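Local structure of hypothetical protein Atu2299 (Agrobacterium tumefaciens, 2HLY) at residues S35-T40 and A154-Q159; E86-W91 and P146-R151; M6-T11 and Q48-K53. The protein is of unknown function but belongs to a family grouped with the clan CA, papain-like cysteine peptidases, so a related fold, though not necessarily peptidase activity, is likely. One frame throughout, in Å; residues are numbered along the deposited sequence.

Overall arrangement
From the N terminus, 6-11 opens interaction 3. Helix 31-50 then supplies 35-40, the first half of interaction 1, before 48-53 closes interaction 3; these contacts therefore cross along the chain. Next, 86-91 is met by 146-151, so interaction 2 opens and closes before 154-159 completes interaction 1 around it; interactions 3 and 2 follow in series. Interactions 1 and 2 touch, with a probable hydrogen bond of 3.1 Å between Ser35 OG and Cys90 N. Interaction 3 ties the start of helix 10-24 to the end of helix 31-50, interaction 1 that helix to the loop between helices 146-152 and 160-172, and interaction 2 helix 146-152 to the start of strand 89-94 in the four-stranded sheet.

Interaction 1: residues S35-T40 and A154-Q159; sequences SMYFST and ADWHKQ
Trp156 lies against one face of the Tyr37 ring, where its CH2 atom stands 3.7 Å above the plane and over the ring centre. The contact is neither a parallel stack nor an edge-to-face pair: the planes meet at 42°, and the Tyr37 ring centroid is 4.7 Å from that of the six-membered ring of Trp156. Two further side chains of 35-40 reach the indole obliquely. Met36 brings its methyl, CE, to 3.7 Å from NE1 of Trp156, while Met36 CB, nearer the helix, lies 3.7 Å from Trp156 CZ2. The bend at chi3 of Met36 (69°) brings CE back beside the NE1-CE2 side of the indole. Thr40, one turn along the helix, sets OG1 at 3.5 Å from Trp156 CZ3. That hydroxyl is already engaged, donating to Met36 O over 2.8 Å, so what it offers the indole is van der Waals contact beside its intrahelical bond.

The loop carrying Trp156 has a brace of its own, since Gln159 NE2 donates to Asp155 O at 3.0 Å from above the carbonyl plane, and Lys158 N reaches the same oxygen from the opposite face. Beyond the two segments, Phe153 meets the indole edge-to-face, and Ile162 of helix 160-172 touches both Trp156 and Tyr37.

The indole thus plugs the loop between helices 146-152 and 160-172 onto helix 31-50. Its partners are a thioether chain, a phenol ring and a hydroxyl bonded to its own helix, which makes the attachment essentially a matter of dispersion and exclusion of water.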
loop_
_atom_site.group_PDB
_atom_site.type_symbol
_atom_site.label_atom_id
_atom_site.label_comp_id
_atom_site.label_asym_id
_atom_site.label_seq_id
_atom_site.Cartn_x
_atom_site.Cartn_y
_atom_site.Cartn_z
ATOM N N SER A 35 -4.325 -4.539 -1.688
ATOM C CA SER A 35 -3.929 -3.772 -0.490
ATOM C C SER A 35 -3.114 -4.643 0.462
ATOM O O SER A 35 -2.225 -4.140 1.154
ATOM C CB SER A 35 -5.148 -3.174 0.237
ATOM O OG SER A 35 -5.813 -4.163 1.001
ATOM N N MET A 36 -3.424 -5.943 0.499
ATOM C CA MET A 36 -2.666 -6.871 1.331
ATOM C C MET A 36 -1.214 -6.968 0.889
ATOM O O MET A 36 -0.318 -7.045 1.731
ATOM C CB MET A 36 -3.345 -8.251 1.333
ATOM C CG MET A 36 -4.705 -8.199 2.013
ATOM S SD MET A 36 -5.662 -9.708 1.724
ATOM C CE MET A 36 -4.703 -10.908 2.671
ATOM N N TYR A 37 -0.978 -6.961 -0.427
ATOM C CA TYR A 37 0.390 -6.973 -0.945
ATOM C C TYR A 37 1.089 -5.643 -0.731
ATOM O O TYR A 37 2.249 -5.610 -0.327
ATOM C CB TYR A 37 0.410 -7.312 -2.435
ATOM C CG TYR A 37 0.214 -8.778 -2.732
ATOM C CD1 TYR A 37 1.293 -9.659 -2.697
ATOM C CD2 TYR A 37 -1.040 -9.284 -3.060
ATOM C CE1 TYR A 37 1.129 -11.010 -2.991
ATOM C CE2 TYR A 37 -1.215 -10.635 -3.344
ATOM C CZ TYR A 37 -0.124 -11.487 -3.306
ATOM O OH TYR A 37 -0.274 -12.840 -3.593
ATOM N N PHE A 38 0.415 -4.540 -1.040
ATOM C CA PHE A 38 1.036 -3.237 -0.828
ATOM C C PHE A 38 1.431 -3.049 0.617
ATOM O O PHE A 38 2.508 -2.554 0.901
ATOM C CB PHE A 38 0.120 -2.090 -1.296
ATOM C CG PHE A 38 0.143 -1.884 -2.790
ATOM C CD1 PHE A 38 1.275 -1.364 -3.409
ATOM C CD2 PHE A 38 -0.957 -2.214 -3.569
ATOM C CE1 PHE A 38 1.316 -1.187 -4.795
ATOM C CE2 PHE A 38 -0.933 -2.036 -4.958
ATOM C CZ PHE A 38 0.209 -1.525 -5.567
ATOM N N SER A 39 0.591 -3.501 1.537
ATOM C CA SER A 39 0.857 -3.253 2.957
ATOM C C SER A 39 1.900 -4.174 3.559
ATOM O O SER A 39 2.759 -3.733 4.334
ATOM C CB SER A 39 -0.436 -3.311 3.747
ATOM O OG SER A 39 -1.279 -2.266 3.309
ATOM N N THR A 40 1.836 -5.455 3.216
ATOM C CA THR A 40 2.865 -6.394 3.724
ATOM C C THR A 40 4.226 -6.208 3.047
ATOM O O THR A 40 5.266 -6.199 3.733
ATOM C CB THR A 40 2.427 -7.850 3.652
ATOM O OG1 THR A 40 2.141 -8.191 2.300
ATOM C CG2 THR A 40 1.183 -8.090 4.522
ATOM N N ALA A 154 -4.585 -15.810 6.629
ATOM C CA ALA A 154 -4.386 -17.135 7.242
ATOM C C ALA A 154 -3.642 -18.139 6.357
ATOM O O ALA A 154 -2.884 -18.965 6.876
ATOM C CB ALA A 154 -5.721 -17.719 7.720
ATOM N N ASP A 155 -3.835 -18.054 5.044
ATOM C CA ASP A 155 -3.251 -19.048 4.125
ATOM C C ASP A 155 -1.975 -18.556 3.448
ATOM O O ASP A 155 -1.367 -19.288 2.658
ATOM C CB ASP A 155 -4.271 -19.464 3.054
ATOM C CG ASP A 155 -5.458 -20.233 3.629
ATOM O OD1 ASP A 155 -5.289 -20.918 4.664
ATOM O OD2 ASP A 155 -6.564 -20.145 3.046
ATOM N N TRP A 156 -1.571 -17.324 3.750
ATOM C CA TRP A 156 -0.408 -16.728 3.084
ATOM C C TRP A 156 0.912 -17.458 3.339
ATOM O O TRP A 156 1.741 -17.559 2.428
ATOM C CB TRP A 156 -0.286 -15.243 3.433
ATOM C CG TRP A 156 -1.077 -14.376 2.505
ATOM C CD1 TRP A 156 -2.323 -14.632 2.004
ATOM C CD2 TRP A 156 -0.675 -13.110 1.956
ATOM N NE1 TRP A 156 -2.727 -13.602 1.178
ATOM C CE2 TRP A 156 -1.729 -12.660 1.130
ATOM C CE3 TRP A 156 0.472 -12.314 2.086
ATOM C CZ2 TRP A 156 -1.664 -11.446 0.421
ATOM C CZ3 TRP A 156 0.535 -11.111 1.378
ATOM C CH2 TRP A 156 -0.528 -10.691 0.565
ATOM N N HIS A 157 1.104 -17.948 4.564
ATOM C CA HIS A 157 2.333 -18.684 4.934
ATOM C C HIS A 157 2.522 -19.983 4.128
ATOM O O HIS A 157 3.660 -20.437 3.946
ATOM C CB HIS A 157 2.362 -18.991 6.437
ATOM C CG HIS A 157 1.322 -19.976 6.870
ATOM N ND1 HIS A 157 1.601 -21.309 7.091
ATOM C CD2 HIS A 157 -0.002 -19.827 7.111
ATOM C CE1 HIS A 157 0.495 -21.937 7.445
ATOM N NE2 HIS A 157 -0.493 -21.061 7.468
ATOM N N LYS A 158 1.417 -20.563 3.649
ATOM C CA LYS A 158 1.434 -21.798 2.842
ATOM C C LYS A 158 1.803 -21.557 1.383
ATOM O O LYS A 158 1.907 -22.510 0.595
ATOM C CB LYS A 158 0.054 -22.450 2.807
ATOM C CG LYS A 158 -0.609 -22.746 4.121
ATOM C CD LYS A 158 -1.964 -23.358 3.814
ATOM C CE LYS A 158 -2.950 -23.188 4.945
ATOM N NZ LYS A 158 -4.326 -23.531 4.470
ATOM N N GLN A 159 1.939 -20.291 1.004
ATOM C CA GLN A 159 2.143 -19.944 -0.391
ATOM C C GLN A 159 3.556 -19.403 -0.556
ATOM O O GLN A 159 3.800 -18.209 -0.378
ATOM C CB GLN A 159 1.093 -18.932 -0.857
ATOM C CG GLN A 159 -0.341 -19.408 -0.651
ATOM C CD GLN A 159 -1.365 -18.314 -0.896
ATOM O OE1 GLN A 159 -1.377 -17.682 -1.953
ATOM N NE2 GLN A 159 -2.241 -18.094 0.081
#

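Interaction 2: residues E86-W91 and P146-R151; sequences ENFHCW and PEATAR
Phe88 is the first residue of 86-91 to meet the helix, and it carries nearly all of the contact with Thr149 and Ala148. Its ring extends from the loop just before the strand, with CG opposite the backbone nitrogen (chi1 -168°), which sends the far end of the ring to the helix. There Phe88 CZ lies 3.4 Å from Thr149 OG1, an oxygen at the edge of the ring and in its plane; the two side chains cross at about a right angle. The neighbouring ring corner, Phe88 CE1, is 3.7 Å from Ala148 CB, an oblique apolar contact. An oxygen facing the C-H rim of a phenyl ring is probably mildly attractive, but its main polar partner is one turn earlier in the chain: Thr149 OG1 donates to Glu145 O.

His89 follows, its NE2 hydrogen-bonded to Asp100 OD2. Cys90 is directed across rather than at the helix, and Cys90 SG stays 5.2 Å from Thr149 CG2, close enough to lose some surface. Trp91 stacks on Tyr142.

The two segments bury 126 Å² together, a small contact between the start of helix 146-152 and the residue before strand 89-94. It is helix 31-50 that lies on this strand, through Ser35 on His89 and Met36 and Ser39 on Cys90; helix 146-152 is an addition at the strand's entrance. Helix 31-50 against the antiparallel sheet, with a histidine on an inner strand bonded to an aspartate on the next, is consistent with a papain-like fold, as the clan CA assignment of the family suggests.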
loop_
_atom_site.group_PDB
_atom_site.type_symbol
_atom_site.label_atom_id
_atom_site.label_comp_id
_atom_site.label_asym_id
_atom_site.label_seq_id
_atom_site.Cartn_x
_atom_site.Cartn_y
_atom_site.Cartn_z
ATOM N N GLU A 86 -14.438 -7.638 -0.951
ATOM C CA GLU A 86 -13.397 -6.866 -1.616
ATOM C C GLU A 86 -13.251 -5.429 -1.111
ATOM O O GLU A 86 -12.351 -4.715 -1.568
ATOM C CB GLU A 86 -13.576 -6.904 -3.144
ATOM C CG GLU A 86 -13.390 -8.313 -3.718
ATOM C CD GLU A 86 -13.417 -8.381 -5.243
ATOM O OE1 GLU A 86 -13.473 -7.315 -5.908
ATOM O OE2 GLU A 86 -13.366 -9.524 -5.771
ATOM N N ASN A 87 -14.123 -5.005 -0.188
ATOM C CA ASN A 87 -13.999 -3.661 0.427
ATOM C C ASN A 87 -13.087 -3.607 1.655
ATOM O O ASN A 87 -12.842 -2.523 2.186
ATOM C CB ASN A 87 -15.365 -3.062 0.792
ATOM C CG ASN A 87 -16.187 -2.700 -0.420
ATOM O OD1 ASN A 87 -15.650 -2.280 -1.448
ATOM N ND2 ASN A 87 -17.500 -2.848 -0.306
ATOM N N PHE A 88 -12.625 -4.765 2.115
ATOM C CA PHE A 88 -11.603 -4.821 3.164
ATOM C C PHE A 88 -10.341 -4.113 2.663
ATOM O O PHE A 88 -9.981 -4.231 1.488
ATOM C CB PHE A 88 -11.272 -6.269 3.488
ATOM C CG PHE A 88 -10.461 -6.431 4.734
ATOM C CD1 PHE A 88 -11.093 -6.422 5.967
ATOM C CD2 PHE A 88 -9.083 -6.596 4.671
ATOM C CE1 PHE A 88 -10.368 -6.572 7.132
ATOM C CE2 PHE A 88 -8.342 -6.748 5.849
ATOM C CZ PHE A 88 -8.998 -6.721 7.070
ATOM N N HIS A 89 -9.678 -3.378 3.552
ATOM C CA HIS A 89 -8.489 -2.627 3.156
ATOM C C HIS A 89 -7.375 -2.705 4.193
ATOM O O HIS A 89 -7.651 -2.733 5.391
ATOM C CB HIS A 89 -8.861 -1.170 2.891
ATOM C CG HIS A 89 -7.788 -0.393 2.200
ATOM N ND1 HIS A 89 -7.472 -0.596 0.875
ATOM C CD2 HIS A 89 -6.959 0.581 2.645
ATOM C CE1 HIS A 89 -6.493 0.226 0.529
ATOM N NE2 HIS A 89 -6.167 0.952 1.586
ATOM N N CYS A 90 -6.124 -2.768 3.722
ATOM C CA CYS A 90 -4.951 -2.801 4.599
ATOM C C CYS A 90 -4.105 -1.561 4.405
ATOM O O CYS A 90 -4.095 -0.978 3.309
ATOM C CB CYS A 90 -4.075 -4.010 4.279
ATOM S SG CYS A 90 -4.867 -5.575 4.638
ATOM N N TRP A 91 -3.359 -1.213 5.441
ATOM C CA TRP A 91 -2.410 -0.086 5.402
ATOM C C TRP A 91 -1.188 -0.460 6.252
ATOM O O TRP A 91 -1.113 -1.575 6.785
ATOM C CB TRP A 91 -3.076 1.181 5.932
ATOM C CG TRP A 91 -3.562 1.052 7.331
ATOM C CD1 TRP A 91 -2.889 1.367 8.475
ATOM C CD2 TRP A 91 -4.850 0.568 7.744
ATOM N NE1 TRP A 91 -3.671 1.113 9.573
ATOM C CE2 TRP A 91 -4.880 0.616 9.153
ATOM C CE3 TRP A 91 -5.980 0.114 7.055
ATOM C CZ2 TRP A 91 -6.000 0.220 9.894
ATOM C CZ3 TRP A 91 -7.093 -0.293 7.789
ATOM C CH2 TRP A 91 -7.099 -0.223 9.194
ATOM N N PRO A 146 -8.429 -6.638 13.885
ATOM C CA PRO A 146 -7.342 -7.618 13.913
ATOM C C PRO A 146 -7.791 -9.055 13.641
ATOM O O PRO A 146 -7.052 -9.833 13.032
ATOM C CB PRO A 146 -6.752 -7.474 15.325
ATOM C CG PRO A 146 -7.787 -6.791 16.132
ATOM C CD PRO A 146 -8.549 -5.904 15.160
ATOM N N GLU A 147 -8.997 -9.406 14.067
ATOM C CA GLU A 147 -9.471 -10.774 13.833
ATOM C C GLU A 147 -9.689 -11.026 12.335
ATOM O O GLU A 147 -9.260 -12.055 11.780
ATOM C CB GLU A 147 -10.742 -11.054 14.649
ATOM C CG GLU A 147 -10.582 -10.860 16.161
ATOM C CD GLU A 147 -10.571 -9.385 16.631
ATOM O OE1 GLU A 147 -11.077 -8.484 15.919
ATOM O OE2 GLU A 147 -10.044 -9.131 17.740
ATOM N N ALA A 148 -10.329 -10.063 11.666
ATOM C CA ALA A 148 -10.534 -10.134 10.224
ATOM C C ALA A 148 -9.209 -10.143 9.465
ATOM O O ALA A 148 -9.041 -10.914 8.518
ATOM C CB ALA A 148 -11.408 -8.961 9.748
ATOM N N THR A 149 -8.276 -9.296 9.894
ATOM C CA THR A 149 -6.962 -9.234 9.253
ATOM C C THR A 149 -6.252 -10.575 9.352
ATOM O O THR A 149 -5.758 -11.104 8.342
ATOM C CB THR A 149 -6.132 -8.107 9.859
ATOM O OG1 THR A 149 -6.834 -6.876 9.658
ATOM C CG2 THR A 149 -4.756 -8.015 9.205
ATOM N N ALA A 150 -6.263 -11.156 10.552
ATOM C CA ALA A 150 -5.609 -12.448 10.755
ATOM C C ALA A 150 -6.210 -13.504 9.820
ATOM O O ALA A 150 -5.479 -14.253 9.162
ATOM C CB ALA A 150 -5.720 -12.894 12.215
ATOM N N ARG A 151 -7.537 -13.555 9.756
ATOM C CA ARG A 151 -8.192 -14.537 8.897
ATOM C C ARG A 151 -7.889 -14.314 7.415
ATOM O O ARG A 151 -7.706 -15.273 6.674
ATOM C CB ARG A 151 -9.698 -14.594 9.165
ATOM C CG ARG A 151 -10.027 -15.142 10.563
ATOM C CD ARG A 151 -11.538 -15.270 10.789
ATOM N NE ARG A 151 -11.876 -15.959 12.046
ATOM C CZ ARG A 151 -12.465 -15.388 13.100
ATOM N NH1 ARG A 151 -12.795 -14.094 13.078
ATOM N NH2 ARG A 151 -12.742 -16.104 14.196
#

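Interaction 3: residues M6-T11 and Q48-K53; sequences MLIKQT and QHYKVK
Ile8 and Tyr50 join the lead-in to helix 10-24 to the end of helix 31-50, as in a helical hairpin, a pair of consecutive helices running roughly antiparallel; the closest CA atoms, those of Ile8 and Tyr50, are 8.3 Å apart.

The chief interaction is CH-pi. Ile8 CG2 sits over one face of the Tyr50 ring, 3.5 Å from its centroid and 21° off the ring normal, displaced toward the rim on the CE1 and CZ side. Its 3.3 Å approach to Tyr50 CE1 indicates tight packing. With chi1 at 60°, Ile8 places CG1 between its backbone N and carbonyl carbon, leaving CG2 as the branch presented to the tyrosine. Lys175 also makes a cation-pi contact with this ring.

Apolar contact is added by the neighbouring pair, in which Leu7 CD1 and Val52 CG1 meet tip to tip at 3.8 Å. Leu7 also packs on Trp97 and Ile99 of strand 97-100, which ties the hairpin to the sheet.

The polar link runs through one water. Lying at the edge of the Tyr50 ring and in its plane, it is 2.7 Å from Tyr50 OH and accepts a hydrogen bond from Lys9 N, the N-cap residue of helix 10-24, at 3.0 Å.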
loop_
_atom_site.group_PDB
_atom_site.type_symbol
_atom_site.label_atom_id
_atom_site.label_comp_id
_atom_site.label_asym_id
_atom_site.label_seq_id
_atom_site.Cartn_x
_atom_site.Cartn_y
_atom_site.Cartn_z
ATOM N N MET A 6 9.624 13.302 7.185
ATOM C CA MET A 6 8.774 12.133 7.000
ATOM C C MET A 6 9.584 10.837 7.141
ATOM O O MET A 6 10.813 10.842 7.037
ATOM C CB MET A 6 8.042 12.213 5.659
ATOM C CG MET A 6 7.058 13.438 5.557
ATOM S SD MET A 6 6.163 13.338 4.007
ATOM C CE MET A 6 7.500 13.143 2.824
ATOM N N LEU A 7 8.900 9.726 7.371
ATOM C CA LEU A 7 9.607 8.455 7.498
ATOM C C LEU A 7 10.337 8.102 6.213
ATOM O O LEU A 7 11.486 7.652 6.240
ATOM C CB LEU A 7 8.647 7.327 7.881
ATOM C CG LEU A 7 9.273 5.924 7.897
ATOM C CD1 LEU A 7 10.403 5.809 8.925
ATOM C CD2 LEU A 7 8.221 4.842 8.107
ATOM N N ILE A 8 9.655 8.290 5.089
ATOM C CA ILE A 8 10.264 8.040 3.789
ATOM C C ILE A 8 10.053 9.218 2.863
ATOM O O ILE A 8 8.976 9.847 2.858
ATOM C CB ILE A 8 9.775 6.730 3.145
ATOM C CG1 ILE A 8 8.282 6.752 2.928
ATOM C CG2 ILE A 8 10.107 5.529 4.042
ATOM C CD1 ILE A 8 7.777 5.523 2.088
ATOM N N LYS A 9 11.101 9.550 2.110
ATOM C CA LYS A 9 10.996 10.612 1.117
ATOM C C LYS A 9 9.903 10.271 0.094
ATOM O O LYS A 9 9.703 9.099 -0.242
ATOM C CB LYS A 9 12.328 10.816 0.389
ATOM C CG LYS A 9 13.414 11.419 1.228
ATOM C CD LYS A 9 14.598 11.702 0.333
ATOM C CE LYS A 9 15.867 11.909 1.111
ATOM N NZ LYS A 9 16.995 11.814 0.140
ATOM N N GLN A 10 9.227 11.301 -0.413
ATOM C CA GLN A 10 8.165 11.094 -1.418
ATOM C C GLN A 10 8.673 10.252 -2.589
ATOM O O GLN A 10 8.013 9.308 -3.043
ATOM C CB GLN A 10 7.588 12.433 -1.900
ATOM C CG GLN A 10 6.539 12.243 -2.978
ATOM C CD GLN A 10 5.876 13.530 -3.415
ATOM O OE1 GLN A 10 5.209 14.198 -2.621
ATOM N NE2 GLN A 10 6.030 13.867 -4.686
ATOM N N THR A 11 9.858 10.585 -3.088
ATOM C CA THR A 11 10.352 9.885 -4.252
ATOM C C THR A 11 10.561 8.397 -3.962
ATOM O O THR A 11 10.314 7.549 -4.826
ATOM C CB THR A 11 11.615 10.563 -4.836
ATOM O OG1 THR A 11 11.824 10.095 -6.177
ATOM C CG2 THR A 11 12.841 10.333 -3.949
ATOM N N GLN A 48 13.339 -3.674 6.361
ATOM C CA GLN A 48 14.652 -4.067 5.828
ATOM C C GLN A 48 15.553 -2.895 5.466
ATOM O O GLN A 48 16.776 -2.977 5.649
ATOM C CB GLN A 48 14.480 -4.998 4.614
ATOM C CG GLN A 48 13.940 -6.371 4.957
ATOM C CD GLN A 48 14.917 -7.162 5.804
ATOM O OE1 GLN A 48 16.116 -7.149 5.547
ATOM N NE2 GLN A 48 14.407 -7.831 6.841
ATOM N N HIS A 49 14.964 -1.816 4.949
ATOM C CA HIS A 49 15.735 -0.651 4.481
ATOM C C HIS A 49 15.772 0.559 5.408
ATOM O O HIS A 49 16.700 1.378 5.304
ATOM C CB HIS A 49 15.220 -0.202 3.120
ATOM C CG HIS A 49 15.560 -1.144 2.017
ATOM N ND1 HIS A 49 16.664 -0.970 1.210
ATOM C CD2 HIS A 49 14.951 -2.275 1.593
ATOM C CE1 HIS A 49 16.699 -1.941 0.312
ATOM N NE2 HIS A 49 15.674 -2.748 0.527
ATOM N N TYR A 50 14.772 0.684 6.278
ATOM C CA TYR A 50 14.643 1.858 7.161
ATOM C C TYR A 50 14.772 1.511 8.641
ATOM O O TYR A 50 14.859 2.411 9.490
ATOM C CB TYR A 50 13.307 2.586 6.910
ATOM C CG TYR A 50 13.237 3.253 5.564
ATOM C CD1 TYR A 50 13.470 4.625 5.438
ATOM C CD2 TYR A 50 12.961 2.518 4.406
ATOM C CE1 TYR A 50 13.435 5.256 4.196
ATOM C CE2 TYR A 50 12.909 3.131 3.177
ATOM C CZ TYR A 50 13.142 4.508 3.067
ATOM O OH TYR A 50 13.098 5.105 1.827
ATOM N N LYS A 51 14.785 0.209 8.945
ATOM C CA LYS A 51 15.053 -0.293 10.300
ATOM C C LYS A 51 14.046 0.244 11.289
ATOM O O LYS A 51 14.390 0.600 12.418
ATOM C CB LYS A 51 16.475 0.066 10.763
ATOM C CG LYS A 51 17.548 -0.193 9.727
ATOM C CD LYS A 51 17.643 -1.655 9.371
ATOM C CE LYS A 51 18.557 -2.395 10.340
ATOM N NZ LYS A 51 18.635 -3.833 9.987
ATOM N N VAL A 52 12.801 0.329 10.848
ATOM C CA VAL A 52 11.719 0.709 11.737
ATOM C C VAL A 52 10.785 -0.470 11.893
ATOM O O VAL A 52 10.714 -1.341 11.032
ATOM C CB VAL A 52 10.949 1.931 11.194
ATOM C CG1 VAL A 52 11.853 3.170 11.202
ATOM C CG2 VAL A 52 10.427 1.653 9.777
ATOM N N LYS A 53 10.070 -0.511 13.008
ATOM C CA LYS A 53 8.998 -1.472 13.119
ATOM C C LYS A 53 7.916 -0.937 12.197
ATOM O O LYS A 53 7.597 0.264 12.192
ATOM C CB LYS A 53 8.521 -1.631 14.564
ATOM C CG LYS A 53 9.311 -2.677 15.353
ATOM C CD LYS A 53 10.697 -2.186 15.750
ATOM C CE LYS A 53 11.339 -3.118 16.779
ATOM N NZ LYS A 53 11.952 -4.332 16.151
HETATM O O HOH W 1 13.473 7.758 1.848
#